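Low molecular weight phosphotyrosine protein phosphatase (Vibrio cholerae, PDB 6U1P) probably dephosphorylates protein phosphotyrosine, acting in a tyrosine phosphoregulatory system that controls exopolysaccharide biosynthesis and biofilm formation. Local coordinates at residues B[6-11]-B[83-88]; B[40-45]-B[71-76]; B[75-80]-B[100-105]. All blocks are in the same frame, centred on the assembly; numbering follows the deposited sequence.

Interaction 1 (B[6-11]-B[83-88]); sequences LSVLVV and HDFIYA
Ser7 and His83 are brought together by their first torsions: OG of Ser7 stands opposite its backbone N (chi1 -173°), while the His83 imidazole turns back beside its own N (chi1 -71°). Ser7 OG thus arrives at the edge of the ring, close to its plane, and forms a short hydrogen bond of 2.5 Å with His83 ND1. Leu9 covers one face of the same ring, its CB 3.6 Å from the His83 centroid and almost on the normal, a CH-pi contact. With His83 NE2 also weakly bonded to Asp79, both ring nitrogens have partners, which probably fixes the rotation of the imidazole.

The next residue meets the backbone. Asp84 OD1 accepts the N-H of Ser7 at a modelled 2.5 Å, doubtfully short for an N-H...O bond, with Leu6 CG and CD1 packed against that oxygen. Ser7 O in turn accepts two N-H groups, from Asp84 N at 2.8 Å and, in the longer bond of the two, from Phe85 N at 3.3 Å.

From here the segments run as neighbouring parallel strands, their axes 18° apart, in the central parallel sheet of the low molecular weight phosphatase fold; 6-12 ends at Cys12, the predicted nucleophile. Leu9 turns both its N-H and its carbonyl to strand 85-88, N to Phe85 O at 2.9 Å and O to Tyr87 N at 2.8 Å, and Val11 N continues the pattern to Tyr87 O.

Val8, Val10, Phe85 and Tyr87 share one face of the sheet. Val8 CG1 meets the edge of the Tyr87 ring, 3.9 Å from CE1, while the Tyr87 hydroxyl bonds Trp152 of the second subunit. On the other face Leu9 CB rests on Ile86 CG1, and the Val11 and Ile86 side chains lie side by side, CG2 to CG2, both touching Leu97 of helix 91-100.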
loop_
_atom_site.group_PDB
_atom_site.type_symbol
_atom_site.label_atom_id
_atom_site.label_comp_id
_atom_site.label_asym_id
_atom_site.label_seq_id
_atom_site.Cartn_x
_atom_site.Cartn_y
_atom_site.Cartn_z
ATOM N N LEU B 6 -20.595 14.846 -23.892
ATOM C CA LEU B 6 -20.463 13.409 -23.699
ATOM C C LEU B 6 -20.214 13.084 -22.229
ATOM O O LEU B 6 -19.603 13.864 -21.491
ATOM C CB LEU B 6 -19.330 12.855 -24.563
ATOM C CG LEU B 6 -19.307 11.348 -24.827
ATOM C CD1 LEU B 6 -20.174 10.988 -26.026
ATOM C CD2 LEU B 6 -17.878 10.870 -25.033
ATOM N N SER B 7 -20.685 11.910 -21.811
ATOM C CA SER B 7 -20.581 11.469 -20.428
ATOM C C SER B 7 -19.876 10.118 -20.385
ATOM O O SER B 7 -20.287 9.170 -21.064
ATOM C CB SER B 7 -21.964 11.379 -19.783
ATOM O OG SER B 7 -21.860 11.098 -18.395
ATOM N N VAL B 8 -18.794 10.048 -19.609
ATOM C CA VAL B 8 -17.959 8.858 -19.510
ATOM C C VAL B 8 -17.855 8.478 -18.039
ATOM O O VAL B 8 -17.575 9.333 -17.192
ATOM C CB VAL B 8 -16.564 9.109 -20.124
ATOM C CG1 VAL B 8 -15.552 8.084 -19.658
ATOM C CG2 VAL B 8 -16.652 9.115 -21.627
ATOM N N LEU B 9 -18.058 7.204 -17.736
ATOM C CA LEU B 9 -17.877 6.696 -16.386
ATOM C C LEU B 9 -16.778 5.635 -16.385
ATOM O O LEU B 9 -16.714 4.802 -17.295
ATOM C CB LEU B 9 -19.196 6.140 -15.868
ATOM C CG LEU B 9 -19.141 5.414 -14.532
ATOM C CD1 LEU B 9 -18.810 6.380 -13.414
ATOM C CD2 LEU B 9 -20.477 4.698 -14.302
ATOM N N VAL B 10 -15.895 5.678 -15.381
ATOM C CA VAL B 10 -14.820 4.698 -15.210
ATOM C C VAL B 10 -15.012 3.985 -13.872
ATOM O O VAL B 10 -15.319 4.619 -12.855
ATOM C CB VAL B 10 -13.410 5.344 -15.273
ATOM C CG1 VAL B 10 -13.050 5.766 -16.681
ATOM C CG2 VAL B 10 -13.337 6.560 -14.382
ATOM N N VAL B 11 -14.814 2.668 -13.864
ATOM C CA VAL B 11 -15.238 1.828 -12.752
ATOM C C VAL B 11 -14.144 0.833 -12.413
ATOM O O VAL B 11 -13.644 0.121 -13.293
ATOM C CB VAL B 11 -16.535 1.066 -13.090
ATOM C CG1 VAL B 11 -16.893 0.077 -11.971
ATOM C CG2 VAL B 11 -17.676 2.022 -13.362
ATOM N N HIS B 83 -24.930 7.737 -18.742
ATOM C CA HIS B 83 -23.576 7.806 -19.276
ATOM C C HIS B 83 -23.509 7.219 -20.680
ATOM O O HIS B 83 -24.179 6.235 -21.006
ATOM C CB HIS B 83 -22.606 7.059 -18.368
ATOM C CG HIS B 83 -22.347 7.742 -17.062
ATOM N ND1 HIS B 83 -21.773 8.992 -16.977
ATOM C CD2 HIS B 83 -22.576 7.347 -15.789
ATOM C CE1 HIS B 83 -21.646 9.333 -15.706
ATOM N NE2 HIS B 83 -22.125 8.351 -14.964
ATOM N N ASP B 84 -22.652 7.818 -21.508
ATOM C CA ASP B 84 -22.532 7.365 -22.890
ATOM C C ASP B 84 -21.610 6.159 -23.020
ATOM O O ASP B 84 -21.959 5.197 -23.714
ATOM C CB ASP B 84 -22.052 8.517 -23.754
ATOM C CG ASP B 84 -22.878 9.759 -23.543
ATOM O OD1 ASP B 84 -22.274 10.838 -23.403
ATOM O OD2 ASP B 84 -24.132 9.658 -23.528
ATOM N N PHE B 85 -20.444 6.169 -22.355
ATOM C CA PHE B 85 -19.636 4.958 -22.278
ATOM C C PHE B 85 -19.084 4.777 -20.878
ATOM O O PHE B 85 -18.843 5.737 -20.142
ATOM C CB PHE B 85 -18.452 4.911 -23.255
ATOM C CG PHE B 85 -18.695 5.598 -24.559
ATOM C CD1 PHE B 85 -19.625 5.101 -25.456
ATOM C CD2 PHE B 85 -17.957 6.710 -24.913
ATOM C CE1 PHE B 85 -19.845 5.727 -26.667
ATOM C CE2 PHE B 85 -18.162 7.334 -26.125
ATOM C CZ PHE B 85 -19.109 6.842 -27.007
ATOM N N ILE B 86 -18.852 3.518 -20.543
ATOM C CA ILE B 86 -18.510 3.092 -19.200
ATOM C C ILE B 86 -17.364 2.101 -19.328
ATOM O O ILE B 86 -17.497 1.091 -20.031
ATOM C CB ILE B 86 -19.715 2.463 -18.483
ATOM C CG1 ILE B 86 -20.816 3.520 -18.315
ATOM C CG2 ILE B 86 -19.287 1.859 -17.147
ATOM C CD1 ILE B 86 -22.215 2.975 -18.421
ATOM N N TYR B 87 -16.227 2.407 -18.696
ATOM C CA TYR B 87 -15.009 1.619 -18.847
ATOM C C TYR B 87 -14.650 0.894 -17.551
ATOM O O TYR B 87 -14.593 1.508 -16.475
ATOM C CB TYR B 87 -13.839 2.502 -19.293
ATOM C CG TYR B 87 -14.043 3.157 -20.638
ATOM C CD1 TYR B 87 -14.641 4.412 -20.738
ATOM C CD2 TYR B 87 -13.642 2.521 -21.817
ATOM C CE1 TYR B 87 -14.832 5.015 -21.975
ATOM C CE2 TYR B 87 -13.820 3.116 -23.050
ATOM C CZ TYR B 87 -14.415 4.360 -23.121
ATOM O OH TYR B 87 -14.611 4.953 -24.339
ATOM N N ALA B 88 -14.360 -0.399 -17.685
ATOM C CA ALA B 88 -13.960 -1.280 -16.599
ATOM C C ALA B 88 -12.448 -1.469 -16.586
ATOM O O ALA B 88 -11.831 -1.625 -17.644
ATOM C CB ALA B 88 -14.650 -2.641 -16.751
#

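Interaction 2 (B[40-45]-B[71-76]); sequences RSAGTL and PVQQVT
The side-chain amide of Gln73 points its NE2 at Ser41 O, 3.0 Å away and only 13° out of the amide plane, although the donor is tilted 33° from the plane of the Ser41 carbonyl. Gln73 OE1 bonds a bound glycerol, probably from the crystallisation liquor. A second amide, that of Gln74, donates from NE2 to Thr44 O in a hydrogen bond whose modelled length, 2.5 Å, is doubtfully short; CG lies anti to the backbone N (chi1 -174°) and the chain runs on extended to the amide carbon, which lays CG against Gly43 O.

Between the two glutamines the backbones are bridged once, at Gly43 and Gln74. Gly43 N donates to Gln73 O at 2.9 Å, and Gly43 O receives Val75 N, also at 2.9 Å. Ala42 CB packs beside this bridge. The loop thus joins the end of strand 37-43, where Thr44, just past the strand, is backbone-bonded to Cys12, the predicted nucleophile. Asn15, in the family's CX5R P-loop from Cys12 to Arg18, bonds Gln73 N, placing 71-76 against the predicted active site.

The carbonyls of Ser41, Gly43 and Thr44 are met by neutral N-H donors, so the attachment probably depends little on ionisation.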
loop_
_atom_site.group_PDB
_atom_site.type_symbol
_atom_site.label_atom_id
_atom_site.label_comp_id
_atom_site.label_asym_id
_atom_site.label_seq_id
_atom_site.Cartn_x
_atom_site.Cartn_y
_atom_site.Cartn_z
ATOM N N ARG B 40 -16.677 10.783 -14.798
ATOM C CA ARG B 40 -16.732 10.429 -13.384
ATOM C C ARG B 40 -16.230 9.002 -13.223
ATOM O O ARG B 40 -15.914 8.304 -14.197
ATOM C CB ARG B 40 -18.137 10.504 -12.766
ATOM C CG ARG B 40 -18.872 11.788 -12.980
ATOM C CD ARG B 40 -18.131 12.971 -12.390
ATOM N NE ARG B 40 -17.915 13.938 -13.459
ATOM C CZ ARG B 40 -17.618 15.224 -13.294
ATOM N NH1 ARG B 40 -17.464 15.742 -12.085
ATOM N NH2 ARG B 40 -17.463 15.986 -14.366
ATOM N N SER B 41 -16.172 8.573 -11.971
ATOM C CA SER B 41 -15.700 7.253 -11.612
ATOM C C SER B 41 -16.596 6.693 -10.516
ATOM O O SER B 41 -17.299 7.429 -9.818
ATOM C CB SER B 41 -14.240 7.280 -11.146
ATOM O OG SER B 41 -14.125 7.989 -9.936
ATOM N N ALA B 42 -16.563 5.369 -10.374
ATOM C CA ALA B 42 -17.398 4.676 -9.400
ATOM C C ALA B 42 -16.830 3.279 -9.182
ATOM O O ALA B 42 -16.046 2.774 -9.993
ATOM C CB ALA B 42 -18.865 4.607 -9.853
ATOM N N GLY B 43 -17.254 2.651 -8.089
ATOM C CA GLY B 43 -16.830 1.303 -7.750
ATOM C C GLY B 43 -18.008 0.348 -7.823
ATOM O O GLY B 43 -19.166 0.759 -7.702
ATOM N N THR B 44 -17.719 -0.928 -8.092
ATOM C CA THR B 44 -18.797 -1.907 -8.074
ATOM C C THR B 44 -19.252 -2.210 -6.649
ATOM O O THR B 44 -20.421 -2.544 -6.440
ATOM C CB THR B 44 -18.383 -3.194 -8.810
ATOM O OG1 THR B 44 -17.130 -3.680 -8.312
ATOM C CG2 THR B 44 -18.269 -2.958 -10.321
ATOM N N LEU B 45 -18.372 -2.081 -5.659
ATOM C CA LEU B 45 -18.665 -2.524 -4.300
ATOM C C LEU B 45 -18.725 -1.339 -3.343
ATOM O O LEU B 45 -17.884 -0.438 -3.407
ATOM C CB LEU B 45 -17.639 -3.562 -3.847
ATOM C CG LEU B 45 -17.829 -4.346 -2.545
ATOM C CD1 LEU B 45 -17.368 -3.600 -1.294
ATOM C CD2 LEU B 45 -19.312 -4.719 -2.411
ATOM N N PRO B 71 -15.934 12.572 -4.177
ATOM C CA PRO B 71 -16.154 11.501 -3.203
ATOM C C PRO B 71 -16.309 10.162 -3.899
ATOM O O PRO B 71 -16.752 10.080 -5.044
ATOM C CB PRO B 71 -17.461 11.910 -2.511
ATOM C CG PRO B 71 -17.577 13.390 -2.738
ATOM C CD PRO B 71 -16.960 13.623 -4.087
ATOM N N VAL B 72 -15.874 9.117 -3.193
ATOM C CA VAL B 72 -16.119 7.737 -3.592
ATOM C C VAL B 72 -17.614 7.499 -3.801
ATOM O O VAL B 72 -18.445 7.919 -2.984
ATOM C CB VAL B 72 -15.561 6.796 -2.504
ATOM C CG1 VAL B 72 -15.938 5.327 -2.801
ATOM C CG2 VAL B 72 -14.049 6.982 -2.346
ATOM N N GLN B 73 -17.961 6.764 -4.861
ATOM C CA GLN B 73 -19.360 6.391 -5.038
ATOM C C GLN B 73 -19.472 5.036 -5.724
ATOM O O GLN B 73 -18.617 4.653 -6.530
ATOM C CB GLN B 73 -20.127 7.448 -5.844
ATOM C CG GLN B 73 -19.429 7.826 -7.120
ATOM C CD GLN B 73 -20.311 8.633 -8.062
ATOM O OE1 GLN B 73 -21.262 9.300 -7.631
ATOM N NE2 GLN B 73 -20.005 8.566 -9.362
ATOM N N GLN B 74 -20.548 4.326 -5.415
ATOM C CA GLN B 74 -20.832 3.069 -6.084
ATOM C C GLN B 74 -21.683 3.313 -7.330
ATOM O O GLN B 74 -22.462 4.267 -7.403
ATOM C CB GLN B 74 -21.533 2.089 -5.149
ATOM C CG GLN B 74 -21.727 0.702 -5.767
ATOM C CD GLN B 74 -22.453 -0.272 -4.843
ATOM O OE1 GLN B 74 -23.373 0.108 -4.128
ATOM N NE2 GLN B 74 -22.041 -1.538 -4.866
ATOM N N VAL B 75 -21.499 2.447 -8.330
ATOM C CA VAL B 75 -22.301 2.531 -9.542
ATOM C C VAL B 75 -23.779 2.320 -9.206
ATOM O O VAL B 75 -24.136 1.596 -8.264
ATOM C CB VAL B 75 -21.821 1.505 -10.584
ATOM C CG1 VAL B 75 -22.073 0.085 -10.105
ATOM C CG2 VAL B 75 -22.511 1.738 -11.916
ATOM N N THR B 76 -24.642 3.005 -9.959
ATOM C CA THR B 76 -26.089 2.954 -9.820
ATOM C C THR B 76 -26.729 2.538 -11.142
ATOM O O THR B 76 -26.065 2.418 -12.178
ATOM C CB THR B 76 -26.646 4.310 -9.392
ATOM O OG1 THR B 76 -26.616 5.197 -10.516
ATOM C CG2 THR B 76 -25.805 4.899 -8.267
#

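Interaction 3 (B[75-80]-B[100-105]); sequences VTQQDF and ICPAEH
Phe80 fills the middle of this contact, its ring reaching from helix 77-82 into the chain that follows helix 91-100. Cys101 lies over one face, with CA 4.1 Å from the Phe80 centroid and nearly on the normal. Its SG, swung opposite the Cys101 backbone N (chi1 -176°), comes obliquely to within 3.7 Å of Phe80 CD1, a sulfur-aromatic contact. Ile100 and Pro102 both cross the aromatic side chain at about a right angle: Ile100 CG1 is 3.9 Å from Phe80 CZ, and Pro102 CD is 4.0 Å from Phe80 CD2. Val75 reaches the Ile100 CD1 methyl more loosely, and Leu97 of helix 91-100 touches both Val75 and Phe80, adding to the apolar cluster.

Polar groups begin just outside. The carbonyl oxygen of Phe80 sits over one face of the His105 imidazole, displaced toward the rim, 3.1 Å from CD2, while Glu104 CB covers the opposite face, so the ring is sandwiched. Protonation of the imidazole, if it occurs, would probably strengthen the attraction to the carbonyl oxygen over its face.

Gln77 closes the outer edge. Its chain bends at the second torsion (chi2 -57°), which folds the amide back toward the loop. Gln77 NE2 donates to Ile100 O at 3.1 Å, an almost straight bond (174°) lying in the planes of both the amide and the carbonyl; OE1 rests beside Pro102 CD.

The start of the helix is fixed by a reciprocal pair: Thr76 N donates to Asp79 OD2 at 2.8 Å, and Asp79 N to Thr76 OG1 at 3.3 Å. This is a capping box at the N-terminus of helix 77-82, which here packs through Phe80 against the loop joining helix 91-100 to strand 109-111 in the alpha/beta phosphatase fold.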
loop_
_atom_site.group_PDB
_atom_site.type_symbol
_atom_site.label_atom_id
_atom_site.label_comp_id
_atom_site.label_asym_id
_atom_site.label_seq_id
_atom_site.Cartn_x
_atom_site.Cartn_y
_atom_site.Cartn_z
ATOM N N VAL B 75 -21.499 2.447 -8.330
ATOM C CA VAL B 75 -22.301 2.531 -9.542
ATOM C C VAL B 75 -23.779 2.320 -9.206
ATOM O O VAL B 75 -24.136 1.596 -8.264
ATOM C CB VAL B 75 -21.821 1.505 -10.584
ATOM C CG1 VAL B 75 -22.073 0.085 -10.105
ATOM C CG2 VAL B 75 -22.511 1.738 -11.916
ATOM N N THR B 76 -24.642 3.005 -9.959
ATOM C CA THR B 76 -26.089 2.954 -9.820
ATOM C C THR B 76 -26.729 2.538 -11.142
ATOM O O THR B 76 -26.065 2.418 -12.178
ATOM C CB THR B 76 -26.646 4.310 -9.392
ATOM O OG1 THR B 76 -26.616 5.197 -10.516
ATOM C CG2 THR B 76 -25.805 4.899 -8.267
ATOM N N GLN B 77 -28.051 2.319 -11.104
ATOM C CA GLN B 77 -28.763 1.963 -12.328
ATOM C C GLN B 77 -28.835 3.143 -13.291
ATOM O O GLN B 77 -28.674 2.969 -14.508
ATOM C CB GLN B 77 -30.161 1.448 -11.986
ATOM C CG GLN B 77 -30.196 -0.024 -11.617
ATOM C CD GLN B 77 -29.628 -0.898 -12.721
ATOM O OE1 GLN B 77 -29.926 -0.696 -13.902
ATOM N NE2 GLN B 77 -28.796 -1.866 -12.345
ATOM N N GLN B 78 -29.026 4.357 -12.760
ATOM C CA GLN B 78 -29.054 5.554 -13.596
ATOM C C GLN B 78 -27.745 5.766 -14.347
ATOM O O GLN B 78 -27.737 6.397 -15.413
ATOM C CB GLN B 78 -29.375 6.782 -12.747
ATOM C CG GLN B 78 -29.955 7.940 -13.543
ATOM C CD GLN B 78 -31.320 7.623 -14.123
ATOM O OE1 GLN B 78 -31.943 6.627 -13.767
ATOM N NE2 GLN B 78 -31.790 8.471 -15.027
ATOM N N ASP B 79 -26.631 5.265 -13.807
ATOM C CA ASP B 79 -25.347 5.401 -14.487
ATOM C C ASP B 79 -25.369 4.720 -15.855
ATOM O O ASP B 79 -24.779 5.233 -16.817
ATOM C CB ASP B 79 -24.224 4.828 -13.616
ATOM C CG ASP B 79 -23.880 5.725 -12.421
ATOM O OD1 ASP B 79 -23.947 6.968 -12.541
ATOM O OD2 ASP B 79 -23.542 5.180 -11.354
ATOM N N PHE B 80 -26.028 3.558 -15.961
ATOM C CA PHE B 80 -26.104 2.859 -17.246
ATOM C C PHE B 80 -26.936 3.624 -18.273
ATOM O O PHE B 80 -26.718 3.472 -19.481
ATOM C CB PHE B 80 -26.690 1.460 -17.059
ATOM C CG PHE B 80 -25.889 0.589 -16.132
ATOM C CD1 PHE B 80 -24.581 0.248 -16.442
ATOM C CD2 PHE B 80 -26.447 0.104 -14.958
ATOM C CE1 PHE B 80 -23.839 -0.557 -15.591
ATOM C CE2 PHE B 80 -25.716 -0.695 -14.103
ATOM C CZ PHE B 80 -24.405 -1.023 -14.416
ATOM N N ILE B 100 -25.257 -6.664 -14.045
ATOM C CA ILE B 100 -26.327 -5.801 -13.568
ATOM C C ILE B 100 -26.716 -4.743 -14.592
ATOM O O ILE B 100 -27.495 -3.843 -14.277
ATOM C CB ILE B 100 -25.947 -5.141 -12.228
ATOM C CG1 ILE B 100 -24.669 -4.313 -12.397
ATOM C CG2 ILE B 100 -25.794 -6.198 -11.138
ATOM C CD1 ILE B 100 -24.343 -3.434 -11.201
ATOM N N CYS B 101 -26.168 -4.812 -15.807
ATOM C CA CYS B 101 -26.479 -3.820 -16.830
ATOM C C CYS B 101 -27.670 -4.257 -17.668
ATOM O O CYS B 101 -27.612 -5.316 -18.305
ATOM C CB CYS B 101 -25.286 -3.584 -17.730
ATOM S SG CYS B 101 -25.575 -2.291 -18.934
ATOM N N PRO B 102 -28.743 -3.472 -17.722
ATOM C CA PRO B 102 -29.858 -3.816 -18.603
ATOM C C PRO B 102 -29.416 -3.832 -20.060
ATOM O O PRO B 102 -28.553 -3.056 -20.475
ATOM C CB PRO B 102 -30.883 -2.709 -18.323
ATOM C CG PRO B 102 -30.132 -1.619 -17.704
ATOM C CD PRO B 102 -29.033 -2.274 -16.921
ATOM N N ALA B 103 -30.039 -4.733 -20.834
ATOM C CA ALA B 103 -29.569 -5.087 -22.175
ATOM C C ALA B 103 -29.530 -3.899 -23.125
ATOM O O ALA B 103 -28.712 -3.875 -24.049
ATOM C CB ALA B 103 -30.451 -6.183 -22.754
ATOM N N GLU B 104 -30.367 -2.894 -22.885
ATOM C CA GLU B 104 -30.402 -1.679 -23.688
ATOM C C GLU B 104 -29.078 -0.909 -23.669
ATOM O O GLU B 104 -28.819 -0.115 -24.576
ATOM C CB GLU B 104 -31.542 -0.783 -23.172
ATOM C CG GLU B 104 -32.856 -1.516 -22.808
ATOM C CD GLU B 104 -32.832 -2.231 -21.469
ATOM O OE1 GLU B 104 -31.798 -2.818 -21.142
ATOM O OE2 GLU B 104 -33.856 -2.271 -20.752
ATOM N N HIS B 105 -28.240 -1.102 -22.652
ATOM C CA HIS B 105 -27.014 -0.321 -22.477
ATOM C C HIS B 105 -25.739 -1.164 -22.424
ATOM O O HIS B 105 -24.650 -0.609 -22.229
ATOM C CB HIS B 105 -27.140 0.525 -21.204
ATOM C CG HIS B 105 -28.353 1.404 -21.201
ATOM N ND1 HIS B 105 -28.786 2.086 -22.320
ATOM C CD2 HIS B 105 -29.224 1.717 -20.215
ATOM C CE1 HIS B 105 -29.868 2.783 -22.021
ATOM N NE2 HIS B 105 -30.155 2.576 -20.750
#

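In the fold
From the N terminus, strand 6-12 comes first and pairs with strand 85-88, so interaction 1 closes a loop of 71 residues. Interaction 2 is nested within it: 40-45, on the neighbouring strand 37-43, is rejoined by 71-76 after helix 54-62. The two contacts meet directly in the sheet, with Val10 O 2.9 Å from Ala42 N. Interaction 3 starts where interaction 2 ends, sharing Val75 and Thr76, and crosses interaction 1, since 83-88 falls between 75-80 and 100-105. Helix 77-82 thus follows the loop of interaction 2, takes part in interaction 3 by packing on the chain beyond helix 91-100, and leads into strand 85-88 of interaction 1.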